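Local coordinates for protein aminopeptidase C (Lactobacillus rhamnosus, PDB 4K7C) that probably acts as a cysteine aminopeptidase of the bleomycin hydrolase-like, papain-type family, removing residues from the N-terminal ends of peptides, at residues T42-A47 / T334-K339; V321-D326 / G358-T363; A352-Y357 / D405-Q410. One frame throughout, in Å; residues are numbered along the deposited sequence.

Interaction 1 of 3, residues T42-A47 / T334-K339; sequences TDSKVA and TNIYKK
The peptide group joining Asn335 to Ile336 turns one of its faces to Ser44, whose CB stands over it, 3.6 Å from Asn335 O. The carbonyl oxygen itself is taken by ND2 of Asn41, just before the helix. The preceding peptide nitrogen, Asn335 N, is bound by OD1 of Asp333 in an Asx turn. In this papain-like cysteine peptidase the contact lays the short helix 42-47 against the loop that leads from strand 331-332 to helix 339-343. The backbones come close, with Ser44 CA and Ile336 CA 5.2 Å apart, consistent with the small serine side chain on the helix face. The serine points its CB at the loop, and the side-chain CB atoms of Ser44 and Asn335 are 4.2 Å from each other. Swung away from its own backbone nitrogen (chi1 175°), the Ser44 hydroxyl rests beside the isoleucine, with OG 3.6 Å from Ile336 CA. Its polar need is met by OD2 of Asp333, so one aspartate grips both the serine of the helix and the backbone of the loop. Asn41 works in a similar way, its OD1 holding Asp43 N while its ND2 reaches across to the loop. The aliphatic part of the contact is thin: the stem of Lys45 runs past the isoleucine before its amino end meets a bound glycerol. Ile331, on the strand before the loop, touches Ser44, Lys45 and Ile336 together. On the outer side of the helix, Thr42 packs on Pro161 of a second subunit and Met31 of a third. A bend at chi2 (62°) brings the delta methyl of the isoleucine back to the helix, placing Ile336 CD1 3.6 Å from Ser44 OG and 4.2 Å from Lys45 CG.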
loop_
_atom_site.group_PDB
_atom_site.type_symbol
_atom_site.label_atom_id
_atom_site.label_comp_id
_atom_site.label_asym_id
_atom_site.label_seq_id
_atom_site.Cartn_x
_atom_site.Cartn_y
_atom_site.Cartn_z
ATOM N N THR A 42 -11.548 15.834 23.338
ATOM C CA THR A 42 -10.606 16.812 22.873
ATOM C C THR A 42 -10.132 17.749 24.021
ATOM O O THR A 42 -9.023 18.221 23.970
ATOM C CB THR A 42 -11.192 17.558 21.725
ATOM O OG1 THR A 42 -11.317 16.627 20.658
ATOM C CG2 THR A 42 -10.311 18.670 21.279
ATOM N N ASP A 43 -10.920 17.953 25.053
ATOM C CA ASP A 43 -10.439 18.758 26.237
ATOM C C ASP A 43 -9.156 18.150 26.877
ATOM O O ASP A 43 -8.274 18.845 27.372
ATOM C CB ASP A 43 -11.465 18.867 27.328
ATOM C CG ASP A 43 -12.751 19.639 26.875
ATOM O OD1 ASP A 43 -12.750 20.232 25.801
ATOM O OD2 ASP A 43 -13.777 19.568 27.579
ATOM N N SER A 44 -9.121 16.831 26.889
ATOM C CA SER A 44 -7.921 16.138 27.353
ATOM C C SER A 44 -6.750 16.403 26.423
ATOM O O SER A 44 -5.575 16.648 26.887
ATOM C CB SER A 44 -8.190 14.678 27.484
ATOM O OG SER A 44 -7.048 13.933 27.824
ATOM N N LYS A 45 -6.974 16.241 25.135
ATOM C CA LYS A 45 -5.917 16.586 24.198
ATOM C C LYS A 45 -5.328 17.992 24.404
ATOM O O LYS A 45 -4.080 18.198 24.300
ATOM C CB LYS A 45 -6.390 16.427 22.770
ATOM C CG LYS A 45 -6.779 14.970 22.379
ATOM C CD LYS A 45 -7.411 14.878 20.979
ATOM C CE LYS A 45 -7.801 13.461 20.653
ATOM N NZ LYS A 45 -8.452 13.349 19.325
ATOM N N VAL A 46 -6.201 18.975 24.640
ATOM C CA VAL A 46 -5.738 20.312 24.952
ATOM C C VAL A 46 -4.888 20.352 26.246
ATOM O O VAL A 46 -3.793 20.940 26.237
ATOM C CB VAL A 46 -6.904 21.321 24.925
ATOM C CG1 VAL A 46 -6.526 22.701 25.446
ATOM C CG2 VAL A 46 -7.507 21.352 23.485
ATOM N N ALA A 47 -5.380 19.733 27.307
ATOM C CA ALA A 47 -4.712 19.740 28.616
ATOM C C ALA A 47 -3.394 19.019 28.576
ATOM O O ALA A 47 -2.528 19.319 29.353
ATOM C CB ALA A 47 -5.634 19.116 29.679
ATOM N N THR A 334 -7.097 10.161 32.688
ATOM C CA THR A 334 -8.431 9.795 33.145
ATOM C C THR A 334 -9.537 10.539 32.348
ATOM O O THR A 334 -10.629 10.043 32.280
ATOM C CB THR A 334 -8.606 10.088 34.626
ATOM O OG1 THR A 334 -8.266 11.439 34.863
ATOM C CG2 THR A 334 -7.763 9.191 35.460
ATOM N N ASN A 335 -9.224 11.691 31.749
ATOM C CA ASN A 335 -10.192 12.462 30.955
ATOM C C ASN A 335 -10.178 12.170 29.439
ATOM O O ASN A 335 -11.031 12.768 28.719
ATOM C CB ASN A 335 -10.061 14.016 31.187
ATOM C CG ASN A 335 -10.327 14.414 32.630
ATOM O OD1 ASN A 335 -9.624 15.350 33.221
ATOM N ND2 ASN A 335 -11.290 13.784 33.221
ATOM N N ILE A 336 -9.306 11.288 28.967
ATOM C CA ILE A 336 -9.177 11.067 27.514
ATOM C C ILE A 336 -10.440 10.510 26.907
ATOM O O ILE A 336 -10.755 10.826 25.739
ATOM C CB ILE A 336 -7.876 10.338 27.108
ATOM C CG1 ILE A 336 -7.678 10.384 25.617
ATOM C CG2 ILE A 336 -7.921 8.850 27.534
ATOM C CD1 ILE A 336 -7.518 11.757 25.038
ATOM N N TYR A 337 -11.191 9.736 27.693
ATOM C CA TYR A 337 -12.514 9.249 27.304
ATOM C C TYR A 337 -13.503 9.667 28.334
ATOM O O TYR A 337 -13.153 9.770 29.495
ATOM C CB TYR A 337 -12.568 7.734 27.195
ATOM C CG TYR A 337 -11.524 7.147 26.251
ATOM C CD1 TYR A 337 -11.550 7.383 24.888
ATOM C CD2 TYR A 337 -10.509 6.323 26.736
ATOM C CE1 TYR A 337 -10.597 6.816 24.055
ATOM C CE2 TYR A 337 -9.529 5.751 25.935
ATOM C CZ TYR A 337 -9.552 6.002 24.572
ATOM O OH TYR A 337 -8.622 5.477 23.747
ATOM N N LYS A 338 -14.749 9.905 27.905
ATOM C CA LYS A 338 -15.843 10.121 28.868
ATOM C C LYS A 338 -16.884 9.060 28.688
ATOM O O LYS A 338 -17.983 9.298 28.144
ATOM C CB LYS A 338 -16.418 11.498 28.695
ATOM C CG LYS A 338 -15.471 12.577 29.085
ATOM C CD LYS A 338 -15.215 12.659 30.604
ATOM C CE LYS A 338 -14.394 13.819 31.071
ATOM N NZ LYS A 338 -14.151 13.783 32.565
ATOM N N LYS A 339 -16.503 7.847 29.072
ATOM C CA LYS A 339 -17.411 6.721 28.942
ATOM C C LYS A 339 -18.620 6.765 29.848
ATOM O O LYS A 339 -19.710 6.439 29.405
ATOM C CB LYS A 339 -16.691 5.386 29.103
ATOM C CG LYS A 339 -15.653 5.173 28.057
ATOM C CD LYS A 339 -14.624 4.149 28.478
ATOM C CE LYS A 339 -13.602 3.914 27.384
ATOM N NZ LYS A 339 -12.481 3.084 27.911
#

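Interaction 2 of 3, residues V321-D326 / G358-T363; sequences VGQSSD and GESLMT
Gln323 reaches across to Glu359, using its NE2 directly and its OE1 through a water. Its NE2 donates to Glu359 OE2 at 3.1 Å in a nearly straight bond (173°) that lies in the amide plane but meets the carboxylate 44° out of its own plane. On the other side of the amide, a water donates to Gln323 OE1 at 2.8 Å and also to Glu359 OE2, so that this carboxylate oxygen takes two donors. OE1 of the same glutamate forms a salt bridge with Arg181 of the fourth subunit, which links the loop to the assembly. A bend at chi2 (-75°) turns the glutamine amide to the loop, where NE2 has a second, weak bond to Asp320 OD2. An alanine in place of Gln323 would probably leave Glu359 OE2 without its direct donor and the bridging water with one acceptor fewer. Ser360 OG, beside the glutamine stem, is bound to Asp320 OD2 and Tyr409 OH. At the other end, Thr363 OG1 receives a weak bond from Val321 N, 3.4 Å away, and a water 2.6 Å from Thr363 OG1, accepting from Gly322 N, makes a second link beside it. Val321 O is satisfied within its own turn by Ser325 OG at 2.6 Å. The Schellman motif closed by Gly358 ends helix 351-356, and the loop then passes residues 321-323 on its way into strand 364-374, with Phe407 of helix 401-407 packing on both Gln323 and Ser360.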
loop_
_atom_site.group_PDB
_atom_site.type_symbol
_atom_site.label_atom_id
_atom_site.label_comp_id
_atom_site.label_asym_id
_atom_site.label_seq_id
_atom_site.Cartn_x
_atom_site.Cartn_y
_atom_site.Cartn_z
ATOM N N VAL A 321 -1.016 0.392 31.345
ATOM C CA VAL A 321 -1.027 1.344 30.264
ATOM C C VAL A 321 -2.325 1.272 29.441
ATOM O O VAL A 321 -2.680 2.261 28.834
ATOM C CB VAL A 321 0.177 1.089 29.348
ATOM C CG1 VAL A 321 0.015 -0.206 28.509
ATOM C CG2 VAL A 321 0.492 2.298 28.513
ATOM N N GLY A 322 -2.997 0.125 29.485
ATOM C CA GLY A 322 -4.287 -0.084 28.788
ATOM C C GLY A 322 -5.464 0.619 29.400
ATOM O O GLY A 322 -6.458 0.736 28.761
ATOM N N GLN A 323 -5.306 1.129 30.617
ATOM C CA GLN A 323 -6.375 1.926 31.281
ATOM C C GLN A 323 -6.402 3.338 30.756
ATOM O O GLN A 323 -5.358 4.017 30.714
ATOM C CB GLN A 323 -6.139 1.972 32.759
ATOM C CG GLN A 323 -6.259 0.617 33.415
ATOM C CD GLN A 323 -7.708 0.100 33.583
ATOM O OE1 GLN A 323 -8.687 0.837 33.404
ATOM N NE2 GLN A 323 -7.827 -1.130 33.979
ATOM N N SER A 324 -7.596 3.801 30.346
ATOM C CA SER A 324 -7.869 5.248 30.138
ATOM C C SER A 324 -6.742 5.911 29.344
ATOM O O SER A 324 -6.138 6.923 29.681
ATOM C CB SER A 324 -8.246 5.901 31.493
ATOM O OG SER A 324 -8.602 7.232 31.345
ATOM N N SER A 325 -6.502 5.317 28.168
ATOM C CA SER A 325 -5.400 5.676 27.361
ATOM C C SER A 325 -5.701 5.687 25.862
ATOM O O SER A 325 -6.364 4.824 25.351
ATOM C CB SER A 325 -4.172 4.755 27.619
ATOM O OG SER A 325 -4.501 3.433 27.344
ATOM N N ASP A 326 -5.131 6.653 25.171
ATOM C CA ASP A 326 -5.111 6.619 23.705
ATOM C C ASP A 326 -3.620 6.278 23.355
ATOM O O ASP A 326 -2.752 7.130 23.437
ATOM C CB ASP A 326 -5.497 7.954 23.087
ATOM C CG ASP A 326 -5.420 7.968 21.576
ATOM O OD1 ASP A 326 -4.571 7.228 20.982
ATOM O OD2 ASP A 326 -6.158 8.796 20.957
ATOM N N GLY A 358 -9.267 -7.505 40.417
ATOM C CA GLY A 358 -8.744 -8.041 39.136
ATOM C C GLY A 358 -8.893 -7.161 37.903
ATOM O O GLY A 358 -8.628 -7.579 36.758
ATOM N N GLU A 359 -9.300 -5.933 38.141
ATOM C CA GLU A 359 -9.521 -4.968 37.090
ATOM C C GLU A 359 -8.192 -4.342 36.609
ATOM O O GLU A 359 -8.085 -4.032 35.453
ATOM C CB GLU A 359 -10.475 -3.893 37.586
ATOM C CG GLU A 359 -10.687 -2.673 36.639
ATOM C CD GLU A 359 -11.004 -3.018 35.171
ATOM O OE1 GLU A 359 -11.574 -4.067 34.903
ATOM O OE2 GLU A 359 -10.712 -2.149 34.326
ATOM N N SER A 360 -7.199 -4.158 37.507
ATOM C CA SER A 360 -5.976 -3.450 37.140
ATOM C C SER A 360 -4.800 -4.019 37.863
ATOM O O SER A 360 -4.948 -4.504 38.963
ATOM C CB SER A 360 -6.084 -1.960 37.438
ATOM O OG SER A 360 -5.073 -1.148 36.848
ATOM N N LEU A 361 -3.624 -3.871 37.280
ATOM C CA LEU A 361 -2.332 -4.319 37.859
ATOM C C LEU A 361 -1.256 -3.772 36.897
ATOM O O LEU A 361 -1.605 -3.129 35.882
ATOM C CB LEU A 361 -2.243 -5.812 38.098
ATOM C CG LEU A 361 -2.780 -6.792 37.062
ATOM C CD1 LEU A 361 -2.044 -6.620 35.776
ATOM C CD2 LEU A 361 -2.627 -8.222 37.500
HETATM N N MSE A 362 0.043 -3.842 37.242
HETATM C CA MSE A 362 1.090 -3.383 36.281
HETATM C C MSE A 362 1.137 -4.316 35.109
HETATM O O MSE A 362 1.185 -5.516 35.280
HETATM C CB MSE A 362 2.543 -3.276 36.843
HETATM C CG MSE A 362 3.600 -3.214 35.710
HETATM SE SE MSE A 362 5.428 -3.120 36.495
HETATM C CE MSE A 362 6.634 -2.612 35.100
ATOM N N THR A 363 1.084 -3.755 33.910
ATOM C CA THR A 363 1.116 -4.467 32.671
ATOM C C THR A 363 2.271 -3.974 31.753
ATOM O O THR A 363 2.584 -4.628 30.764
ATOM C CB THR A 363 -0.189 -4.334 31.891
ATOM O OG1 THR A 363 -0.333 -2.962 31.517
ATOM C CG2 THR A 363 -1.394 -4.806 32.729
HETATM O O HOH W 1 -2.582 -2.646 30.336
HETATM O O HOH W 2 -10.705 0.650 35.268
#

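Interaction 3 of 3, residues A352-Y357 / D405-Q410; sequences AERLDY and DQFVYQ
Gln406 meets Arg354 with its amide oxygen, which receives the guanidinium NH1 at 2.9 Å in an almost straight bond (175°). The donor lies in the carbonyl plane on a lone pair, and the acceptor sits in the guanidinium plane at its edge, although the two flat groups are themselves 70° apart. A bend at chi2 turns the glutamine end back to the arginine. Arg354 NH1 also donates to a water at 2.7 Å, and this water in turn donates to Gln406 O, so the arginine holds the side chain directly and the backbone carbonyl through the water. Next in sequence, Phe407 brings its ring edge over one face of the guanidinium: Phe407 CE1 stands 3.7 Å from Arg354 NE, offset toward the rim, with the planes inclined by 54°. Gln406 CB covers a face of this ring near its centre, and Trp403 meets the ring as well. With an edge bond to Gln406 and a face covered by Phe407, the extended arginine is held against turning. The chain then leaves helix 401-407, and Tyr409 directs its CB toward helix 351-356. Leu355 CD2 packs against its ring obliquely, 3.6 Å from Tyr409 CE1, the two side chains running past each other in opposite directions. Tyr409 OH shares the bridging water at 3.0 Å and is bound also to Ser360 OG. Tyr409 and Gln410 together face Gly318 in a classic beta bulge in the antiparallel pairing of strand 408-414 with strand 315-319. Val185 of the fourth subunit packs on Glu353. Helix 351-356 thus packs against the junction of helix 401-407 with strand 408-414, where Lys351 NZ is bound to the carbonyl oxygens of Asp405 and Val408.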
loop_
_atom_site.group_PDB
_atom_site.type_symbol
_atom_site.label_atom_id
_atom_site.label_comp_id
_atom_site.label_asym_id
_atom_site.label_seq_id
_atom_site.Cartn_x
_atom_site.Cartn_y
_atom_site.Cartn_z
ATOM N N ALA A 352 -7.644 0.588 45.145
ATOM C CA ALA A 352 -7.688 -0.654 45.915
ATOM C C ALA A 352 -8.677 -1.654 45.360
ATOM O O ALA A 352 -8.460 -2.867 45.337
ATOM C CB ALA A 352 -8.031 -0.356 47.358
ATOM N N GLU A 353 -9.883 -1.162 45.046
ATOM C CA GLU A 353 -10.902 -2.081 44.461
ATOM C C GLU A 353 -10.403 -2.643 43.119
ATOM O O GLU A 353 -10.616 -3.828 42.851
ATOM C CB GLU A 353 -12.196 -1.358 44.233
ATOM C CG GLU A 353 -12.910 -1.024 45.524
ATOM C CD GLU A 353 -14.051 -0.062 45.350
ATOM O OE1 GLU A 353 -14.170 0.659 44.326
ATOM O OE2 GLU A 353 -14.863 0.031 46.288
ATOM N N ARG A 354 -9.782 -1.815 42.244
ATOM C CA ARG A 354 -9.309 -2.381 40.979
ATOM C C ARG A 354 -8.260 -3.478 41.143
ATOM O O ARG A 354 -8.299 -4.473 40.482
ATOM C CB ARG A 354 -8.749 -1.312 40.071
ATOM C CG ARG A 354 -9.727 -0.275 39.613
ATOM C CD ARG A 354 -9.138 0.499 38.432
ATOM N NE ARG A 354 -9.776 1.776 38.199
ATOM C CZ ARG A 354 -9.504 2.900 38.845
ATOM N NH1 ARG A 354 -8.443 3.030 39.693
ATOM N NH2 ARG A 354 -10.188 3.956 38.485
ATOM N N LEU A 355 -7.382 -3.347 42.149
ATOM C CA LEU A 355 -6.427 -4.425 42.447
ATOM C C LEU A 355 -7.110 -5.635 42.956
ATOM O O LEU A 355 -6.808 -6.728 42.507
ATOM C CB LEU A 355 -5.344 -3.949 43.501
ATOM C CG LEU A 355 -4.390 -2.836 42.924
ATOM C CD1 LEU A 355 -3.538 -2.102 43.929
ATOM C CD2 LEU A 355 -3.450 -3.465 41.902
ATOM N N ASP A 356 -7.905 -5.452 44.032
ATOM C CA ASP A 356 -8.538 -6.537 44.724
ATOM C C ASP A 356 -9.459 -7.301 43.790
ATOM O O ASP A 356 -9.681 -8.505 43.975
ATOM C CB ASP A 356 -9.323 -6.063 45.974
ATOM C CG ASP A 356 -8.437 -5.724 47.165
ATOM O OD1 ASP A 356 -7.265 -6.116 47.206
ATOM O OD2 ASP A 356 -8.929 -5.008 47.998
ATOM N N TYR A 357 -10.112 -6.593 42.848
ATOM C CA TYR A 357 -11.129 -7.245 42.022
ATOM C C TYR A 357 -10.599 -7.574 40.645
ATOM O O TYR A 357 -11.374 -7.999 39.808
ATOM C CB TYR A 357 -12.416 -6.381 41.927
ATOM C CG TYR A 357 -13.280 -6.569 43.160
ATOM C CD1 TYR A 357 -14.450 -7.394 43.118
ATOM C CD2 TYR A 357 -12.909 -6.005 44.357
ATOM C CE1 TYR A 357 -15.176 -7.588 44.244
ATOM C CE2 TYR A 357 -13.634 -6.244 45.502
ATOM C CZ TYR A 357 -14.792 -7.009 45.427
ATOM O OH TYR A 357 -15.585 -7.250 46.543
ATOM N N ASP A 405 -1.961 8.900 39.539
ATOM C CA ASP A 405 -2.559 8.495 40.830
ATOM C C ASP A 405 -3.225 7.160 40.786
ATOM O O ASP A 405 -3.159 6.356 41.700
ATOM C CB ASP A 405 -3.542 9.567 41.373
ATOM C CG ASP A 405 -2.863 10.835 41.830
ATOM O OD1 ASP A 405 -1.615 10.903 41.868
ATOM O OD2 ASP A 405 -3.588 11.815 42.122
ATOM N N GLN A 406 -3.981 6.935 39.726
ATOM C CA GLN A 406 -4.765 5.759 39.643
ATOM C C GLN A 406 -4.010 4.557 39.121
ATOM O O GLN A 406 -4.214 3.444 39.589
ATOM C CB GLN A 406 -5.977 5.973 38.693
ATOM C CG GLN A 406 -7.100 6.938 39.058
ATOM C CD GLN A 406 -7.598 6.738 40.462
ATOM O OE1 GLN A 406 -7.881 5.630 40.932
ATOM N NE2 GLN A 406 -7.679 7.812 41.141
ATOM N N PHE A 407 -3.146 4.748 38.104
ATOM C CA PHE A 407 -2.704 3.649 37.297
ATOM C C PHE A 407 -1.195 3.360 37.317
ATOM O O PHE A 407 -0.754 2.365 36.736
ATOM C CB PHE A 407 -3.199 3.750 35.817
ATOM C CG PHE A 407 -4.688 3.788 35.724
ATOM C CD1 PHE A 407 -5.452 2.755 36.271
ATOM C CD2 PHE A 407 -5.345 4.899 35.281
ATOM C CE1 PHE A 407 -6.857 2.804 36.222
ATOM C CE2 PHE A 407 -6.742 4.955 35.247
ATOM C CZ PHE A 407 -7.490 3.896 35.725
ATOM N N VAL A 408 -0.449 4.204 37.992
ATOM C CA VAL A 408 0.964 3.876 38.260
ATOM C C VAL A 408 1.087 3.133 39.599
ATOM O O VAL A 408 0.579 3.641 40.645
ATOM C CB VAL A 408 1.809 5.112 38.311
ATOM C CG1 VAL A 408 3.312 4.829 38.770
ATOM C CG2 VAL A 408 1.797 5.821 36.976
ATOM N N TYR A 409 1.758 1.981 39.555
ATOM C CA TYR A 409 1.933 1.130 40.703
ATOM C C TYR A 409 3.370 1.012 41.217
ATOM O O TYR A 409 3.514 0.628 42.371
ATOM C CB TYR A 409 1.433 -0.249 40.460
ATOM C CG TYR A 409 -0.062 -0.308 40.070
ATOM C CD1 TYR A 409 -1.017 -0.244 41.025
ATOM C CD2 TYR A 409 -0.464 -0.475 38.738
ATOM C CE1 TYR A 409 -2.373 -0.253 40.742
ATOM C CE2 TYR A 409 -1.842 -0.556 38.448
ATOM C CZ TYR A 409 -2.790 -0.455 39.456
ATOM O OH TYR A 409 -4.138 -0.518 39.168
ATOM N N GLN A 410 4.363 1.379 40.407
ATOM C CA GLN A 410 5.753 1.196 40.796
ATOM C C GLN A 410 6.660 2.251 40.211
ATOM O O GLN A 410 6.466 2.666 39.068
ATOM C CB GLN A 410 6.242 -0.119 40.247
ATOM C CG GLN A 410 5.562 -1.356 40.727
ATOM C CD GLN A 410 6.282 -2.540 40.164
ATOM O OE1 GLN A 410 5.955 -3.725 40.435
ATOM N NE2 GLN A 410 7.258 -2.229 39.329
HETATM O O HOH W 3 -6.219 1.523 39.785
#

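In the fold
All three contacts lie within one papain-like family region. Interactions 2 and 3 are neighbours, with centres about 9 Å apart, and both reach the sheet that contains strands 315-319, 364-374 and 408-414; Ser360 and Tyr409 join them directly, as does the end of helix 351-356. Interaction 1 lies further out, its centre about 16 Å from interaction 2 and about 20 Å from interaction 3, tied to the former through Tyr337 OH and Ser325 O. Along the chain, interaction 2 alternates with each of the others, whereas interaction 1 closes before interaction 3 opens. Interactions 2 and 3 touch the fourth subunit and interaction 1 the second and third, so all three lie beside subunit interfaces of the hexamer.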